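Local coordinates for protein with a SET domain within carboxy region (Cryptosporidium parvum, PDB 4LDG) that probably methylates histone H4, as the SET8-like methyltransferases do, through the SET domain that forms most of the carboxy-terminal part of this chain, at residues R85-V90 with Y128-L133; N95-I100 with E121-I126. All blocks are in the same frame, centred on the assembly; numbering follows the deposited sequence.

Contact 1 (R85-V90 with Y128-L133); sequences RSSKRV and YKYCIL
S87, K88 and V90, on a loop that turns into a 3-10 segment at R89-V90, meet Y130, L133 and K129 along helix 121-134 of this SET-domain protein. It is a loop-on-helix contact, held by polar bonds around the buried L133 side chain. Y128, C131 and I132 turn toward the strands, while K129 and L133 touch both loop and strand. S87 OG and Y130 OH lie 2.4 Å apart in the model, shorter than a normal hydrogen bond, so the exact length is doubtful; either hydroxyl could be the donor. OG sits at the edge of the tyrosine ring, near its plane. The phenol reaches the loop because chi1 of Y130 (-172°) swings CG away from the backbone N; the residue is buried, and its side chain also touches S91 and M107.

One turn further on, K88 runs out as an extended chain and gives its ammonium to the carbonyl of L133, NZ to O 2.9 Å. The nitrogen lies in the carbonyl plane, at a C=O...N angle of 151°. As L133 is next to last in the helix, this lysine supplies a donor where in-helix amides run out. The N134 side chain accepts from the backbone N of K88 and donates to the carbonyl of Y130.

At V90 the link is indirect. Its carbonyl O accepts a bond from a water at 2.8 Å, and that water accepts one from K129 NZ. The same oxygen rests 3.5 Å from L133 CD1, while V90 CG2 stands 4.3 Å from L133 CD1.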
loop_
_atom_site.group_PDB
_atom_site.type_symbol
_atom_site.label_atom_id
_atom_site.label_comp_id
_atom_site.label_asym_id
_atom_site.label_seq_id
_atom_site.Cartn_x
_atom_site.Cartn_y
_atom_site.Cartn_z
ATOM N N ARG A 85 3.065 22.853 3.873
ATOM C CA ARG A 85 3.162 21.529 4.505
ATOM C C ARG A 85 2.293 21.349 5.749
ATOM O O ARG A 85 2.268 22.228 6.599
ATOM C CB ARG A 85 4.611 21.300 4.933
ATOM C CG ARG A 85 5.000 19.846 5.084
ATOM C CD ARG A 85 5.039 19.175 3.732
ATOM N NE ARG A 85 5.842 19.936 2.777
ATOM C CZ ARG A 85 5.984 19.618 1.493
ATOM N NH1 ARG A 85 6.730 20.390 0.708
ATOM N NH2 ARG A 85 5.403 18.532 0.990
ATOM N N SER A 86 1.626 20.190 5.863
ATOM C CA SER A 86 0.826 19.840 7.068
ATOM C C SER A 86 0.395 18.361 7.227
ATOM O O SER A 86 0.468 17.558 6.302
ATOM C CB SER A 86 -0.409 20.751 7.187
ATOM O OG SER A 86 -1.397 20.462 6.223
ATOM N N SER A 87 -0.027 18.023 8.445
ATOM C CA SER A 87 -0.512 16.695 8.787
ATOM C C SER A 87 -1.922 16.815 9.333
ATOM O O SER A 87 -2.226 17.716 10.143
ATOM C CB SER A 87 0.344 16.056 9.880
ATOM O OG SER A 87 1.684 15.971 9.505
ATOM N N LYS A 88 -2.777 15.891 8.928
ATOM C CA LYS A 88 -4.157 15.913 9.419
ATOM C C LYS A 88 -4.177 15.650 10.935
ATOM O O LYS A 88 -3.505 14.724 11.413
ATOM C CB LYS A 88 -5.001 14.860 8.705
ATOM C CG LYS A 88 -4.988 14.913 7.182
ATOM C CD LYS A 88 -6.017 13.918 6.635
ATOM C CE LYS A 88 -5.946 13.778 5.118
ATOM N NZ LYS A 88 -6.639 12.516 4.702
ATOM N N ARG A 89 -4.939 16.455 11.685
ATOM C CA ARG A 89 -5.062 16.238 13.131
ATOM C C ARG A 89 -5.564 14.819 13.403
ATOM O O ARG A 89 -5.111 14.183 14.354
ATOM C CB ARG A 89 -6.004 17.254 13.796
ATOM C CG ARG A 89 -6.117 17.154 15.339
ATOM C CD ARG A 89 -4.755 17.285 15.983
ATOM N NE ARG A 89 -4.715 16.987 17.400
ATOM C CZ ARG A 89 -4.546 15.781 17.928
ATOM N NH1 ARG A 89 -4.447 14.674 17.177
ATOM N NH2 ARG A 89 -4.481 15.671 19.246
ATOM N N VAL A 90 -6.447 14.282 12.565
ATOM C CA VAL A 90 -6.964 12.928 12.853
ATOM C C VAL A 90 -5.952 11.812 12.662
ATOM O O VAL A 90 -6.257 10.676 13.001
ATOM C CB VAL A 90 -8.269 12.565 12.084
ATOM C CG1 VAL A 90 -9.388 13.458 12.588
ATOM C CG2 VAL A 90 -8.106 12.655 10.575
ATOM N N TYR A 128 1.453 3.386 11.114
ATOM C CA TYR A 128 0.578 2.940 10.037
ATOM C C TYR A 128 -0.610 3.872 9.827
ATOM O O TYR A 128 -0.905 4.305 8.710
ATOM C CB TYR A 128 0.086 1.510 10.352
ATOM C CG TYR A 128 1.183 0.449 10.306
ATOM C CD1 TYR A 128 2.294 0.588 9.496
ATOM C CD2 TYR A 128 1.082 -0.700 11.060
ATOM C CE1 TYR A 128 3.253 -0.381 9.440
ATOM C CE2 TYR A 128 2.060 -1.674 11.028
ATOM C CZ TYR A 128 3.138 -1.520 10.192
ATOM O OH TYR A 128 4.135 -2.501 10.157
ATOM N N LYS A 129 -1.272 4.191 10.923
ATOM C CA LYS A 129 -2.363 5.149 10.918
ATOM C C LYS A 129 -1.918 6.465 10.296
ATOM O O LYS A 129 -2.606 7.020 9.434
ATOM C CB LYS A 129 -2.868 5.364 12.343
ATOM C CG LYS A 129 -4.046 6.316 12.443
ATOM C CD LYS A 129 -4.789 6.201 13.771
ATOM C CE LYS A 129 -5.776 7.343 13.873
ATOM N NZ LYS A 129 -6.810 7.195 14.952
ATOM N N TYR A 130 -0.753 6.956 10.698
ATOM C CA TYR A 130 -0.255 8.191 10.114
ATOM C C TYR A 130 -0.024 8.059 8.608
ATOM O O TYR A 130 -0.358 8.962 7.858
ATOM C CB TYR A 130 1.027 8.653 10.816
ATOM C CG TYR A 130 1.494 10.033 10.393
ATOM C CD1 TYR A 130 1.065 11.186 11.074
ATOM C CD2 TYR A 130 2.357 10.189 9.329
ATOM C CE1 TYR A 130 1.496 12.438 10.710
ATOM C CE2 TYR A 130 2.786 11.443 8.933
ATOM C CZ TYR A 130 2.346 12.567 9.624
ATOM O OH TYR A 130 2.778 13.809 9.220
ATOM N N CYS A 131 0.595 6.969 8.161
ATOM C CA CYS A 131 0.845 6.779 6.703
ATOM C C CYS A 131 -0.466 6.648 5.910
ATOM O O CYS A 131 -0.620 7.205 4.821
ATOM C CB CYS A 131 1.695 5.555 6.452
ATOM S SG CYS A 131 3.337 5.582 7.191
ATOM N N ILE A 132 -1.427 5.934 6.473
ATOM C CA ILE A 132 -2.700 5.766 5.794
ATOM C C ILE A 132 -3.356 7.120 5.537
ATOM O O ILE A 132 -3.795 7.403 4.429
ATOM C CB ILE A 132 -3.663 4.869 6.584
ATOM C CG1 ILE A 132 -3.173 3.435 6.515
ATOM C CG2 ILE A 132 -5.060 4.931 5.960
ATOM C CD1 ILE A 132 -3.900 2.489 7.434
ATOM N N LEU A 133 -3.410 7.958 6.572
ATOM C CA LEU A 133 -4.187 9.201 6.505
ATOM C C LEU A 133 -3.455 10.351 5.824
ATOM O O LEU A 133 -4.102 11.230 5.282
ATOM C CB LEU A 133 -4.640 9.614 7.903
ATOM C CG LEU A 133 -5.729 8.720 8.501
ATOM C CD1 LEU A 133 -5.912 8.991 9.964
ATOM C CD2 LEU A 133 -7.050 8.903 7.771
HETATM O O HOH W 1 -8.146 9.736 14.773
#

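Contact 2 (N95-I100 with E121-I126); sequences NSEISI and EKWKKI
Two short pieces of chain face each other here: residues 95-100, helical in phi/psi and continuing into helix 98-104, and the first turns of helix 121-134. The backbones come closest at E97 and I126, whose CA atoms are 7.8 Å apart, and no direct hydrogen bond joins them. Between them W123 reaches over as a flat wedge. I100 covers one face of its indole in a CH-pi contact, CG1 lying 4.0 Å from the centroid of the six-membered ring and 24° off the normal, while I126 CD1 lies against the opposite face, offset toward the rim. The edge meets E97, with W123 CH2 3.7 Å from E97 CA. E97 is extended beyond CG, and its carboxylate crosses the I126 side chain at a slant, E97 OE2 3.4 Å from I126 CD1. OE1 accepts a bond from the backbone N of G93; OE2 takes one from a water at 2.8 Å, which K122 NZ reaches only weakly. The lysine would probably still favour the charged carboxylate through space. At this surface site F92 touches E97 and Y119 touches I100, and helix 98-104 leads into strands 105-106 and 111-112 before the chain returns as helix 121-134.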
loop_
_atom_site.group_PDB
_atom_site.type_symbol
_atom_site.label_atom_id
_atom_site.label_comp_id
_atom_site.label_asym_id
_atom_site.label_seq_id
_atom_site.Cartn_x
_atom_site.Cartn_y
_atom_site.Cartn_z
ATOM N N ASN A 95 -0.783 14.636 21.535
ATOM C CA ASN A 95 0.299 15.456 21.024
ATOM C C ASN A 95 1.646 14.848 21.327
ATOM O O ASN A 95 2.599 15.081 20.594
ATOM C CB ASN A 95 0.244 16.866 21.608
ATOM C CG ASN A 95 0.366 16.880 23.119
ATOM O OD1 ASN A 95 -0.202 16.043 23.817
ATOM N ND2 ASN A 95 1.100 17.833 23.627
ATOM N N SER A 96 1.742 14.059 22.393
ATOM C CA SER A 96 3.012 13.391 22.702
ATOM C C SER A 96 3.437 12.298 21.670
ATOM O O SER A 96 4.548 11.808 21.750
ATOM C CB SER A 96 2.944 12.796 24.088
ATOM O OG SER A 96 1.927 11.807 24.116
ATOM N N GLU A 97 2.584 11.937 20.706
ATOM C CA GLU A 97 2.973 10.994 19.641
ATOM C C GLU A 97 3.769 11.682 18.536
ATOM O O GLU A 97 4.406 11.038 17.710
ATOM C CB GLU A 97 1.745 10.304 19.039
ATOM C CG GLU A 97 1.027 9.414 20.037
ATOM C CD GLU A 97 -0.241 8.742 19.491
ATOM O OE1 GLU A 97 -0.626 8.989 18.320
ATOM O OE2 GLU A 97 -0.852 7.926 20.243
ATOM N N ILE A 98 3.737 13.008 18.530
ATOM C CA ILE A 98 4.257 13.749 17.406
ATOM C C ILE A 98 5.762 13.633 17.243
ATOM O O ILE A 98 6.248 13.588 16.118
ATOM C CB ILE A 98 3.767 15.209 17.431
ATOM C CG1 ILE A 98 2.518 15.297 16.562
ATOM C CG2 ILE A 98 4.812 16.193 16.913
ATOM C CD1 ILE A 98 2.752 14.978 15.102
ATOM N N SER A 99 6.491 13.547 18.346
ATOM C CA SER A 99 7.944 13.470 18.288
ATOM C C SER A 99 8.453 12.254 17.510
ATOM O O SER A 99 9.292 12.400 16.628
ATOM C CB SER A 99 8.519 13.470 19.694
ATOM O OG SER A 99 8.070 14.623 20.362
ATOM N N ILE A 100 7.947 11.071 17.851
ATOM C CA ILE A 100 8.384 9.832 17.214
ATOM C C ILE A 100 7.982 9.823 15.752
ATOM O O ILE A 100 8.732 9.309 14.908
ATOM C CB ILE A 100 7.769 8.581 17.881
ATOM C CG1 ILE A 100 8.265 8.435 19.332
ATOM C CG2 ILE A 100 8.125 7.318 17.094
ATOM C CD1 ILE A 100 9.773 8.376 19.458
ATOM N N GLU A 121 4.064 -2.794 19.206
ATOM C CA GLU A 121 2.801 -2.851 18.461
ATOM C C GLU A 121 2.090 -1.513 18.492
ATOM O O GLU A 121 1.727 -1.000 17.463
ATOM C CB GLU A 121 1.901 -3.972 18.992
ATOM C CG GLU A 121 2.420 -5.353 18.589
ATOM C CD GLU A 121 2.516 -5.528 17.064
ATOM O OE1 GLU A 121 1.691 -4.935 16.330
ATOM O OE2 GLU A 121 3.420 -6.242 16.576
ATOM N N LYS A 122 1.983 -0.925 19.675
ATOM C CA LYS A 122 1.386 0.396 19.848
ATOM C C LYS A 122 1.954 1.407 18.859
ATOM O O LYS A 122 1.210 2.153 18.196
ATOM C CB LYS A 122 1.646 0.889 21.260
ATOM C CG LYS A 122 1.486 2.392 21.380
ATOM C CD LYS A 122 1.719 2.893 22.798
ATOM C CE LYS A 122 1.348 4.366 22.877
ATOM N NZ LYS A 122 2.176 5.081 23.857
ATOM N N TRP A 123 3.279 1.439 18.770
ATOM C CA TRP A 123 3.940 2.432 17.950
ATOM C C TRP A 123 3.953 2.091 16.464
ATOM O O TRP A 123 3.955 2.982 15.651
ATOM C CB TRP A 123 5.345 2.747 18.479
ATOM C CG TRP A 123 5.287 3.655 19.614
ATOM C CD1 TRP A 123 5.372 3.320 20.917
ATOM C CD2 TRP A 123 5.063 5.070 19.577
ATOM N NE1 TRP A 123 5.251 4.423 21.693
ATOM C CE2 TRP A 123 5.066 5.517 20.897
ATOM C CE3 TRP A 123 4.900 6.005 18.549
ATOM C CZ2 TRP A 123 4.891 6.864 21.239
ATOM C CZ3 TRP A 123 4.742 7.368 18.896
ATOM C CH2 TRP A 123 4.734 7.770 20.214
ATOM N N LYS A 124 3.918 0.825 16.090
ATOM C CA LYS A 124 3.685 0.523 14.675
ATOM C C LYS A 124 2.310 0.979 14.207
ATOM O O LYS A 124 2.172 1.520 13.093
ATOM C CB LYS A 124 3.809 -0.967 14.402
ATOM C CG LYS A 124 5.212 -1.524 14.504
ATOM C CD LYS A 124 5.129 -3.045 14.529
ATOM C CE LYS A 124 6.473 -3.650 14.176
ATOM N NZ LYS A 124 6.502 -5.054 14.633
ATOM N N LYS A 125 1.296 0.736 15.043
ATOM C CA LYS A 125 -0.046 1.204 14.752
ATOM C C LYS A 125 -0.078 2.729 14.564
ATOM O O LYS A 125 -0.712 3.233 13.646
ATOM C CB LYS A 125 -1.011 0.813 15.872
ATOM C CG LYS A 125 -2.459 1.248 15.622
ATOM C CD LYS A 125 -3.383 1.020 16.813
ATOM C CE LYS A 125 -4.832 1.253 16.391
ATOM N NZ LYS A 125 -5.829 1.250 17.516
ATOM N N ILE A 126 0.610 3.460 15.423
ATOM C CA ILE A 126 0.656 4.907 15.290
ATOM C C ILE A 126 1.227 5.289 13.930
ATOM O O ILE A 126 0.651 6.102 13.213
ATOM C CB ILE A 126 1.421 5.544 16.473
ATOM C CG1 ILE A 126 0.515 5.484 17.720
ATOM C CG2 ILE A 126 1.862 6.971 16.163
ATOM C CD1 ILE A 126 1.247 5.509 19.039
HETATM O O HOH W 2 2.000 8.550 23.710
HETATM O O HOH W 3 0.477 7.382 22.691
#

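In the fold
From the N terminus, the chain passes helix 15-36 and an unmodelled stretch before entering the loop that holds 85-90. Contact 1 ties this loop to the later half of helix 121-134 and so closes the longer of two loops. Shortly afterwards the chain turns into helix 98-104, whose first residues, with 95-97, contact 2 fastens to the first turns of that same helix, closing a shorter loop that falls wholly within the longer one. Helix 121-134 therefore serves both contacts, with centres about 12 Å apart, while F163, L235 and F244 of the strands following it pack against residues of 128-133.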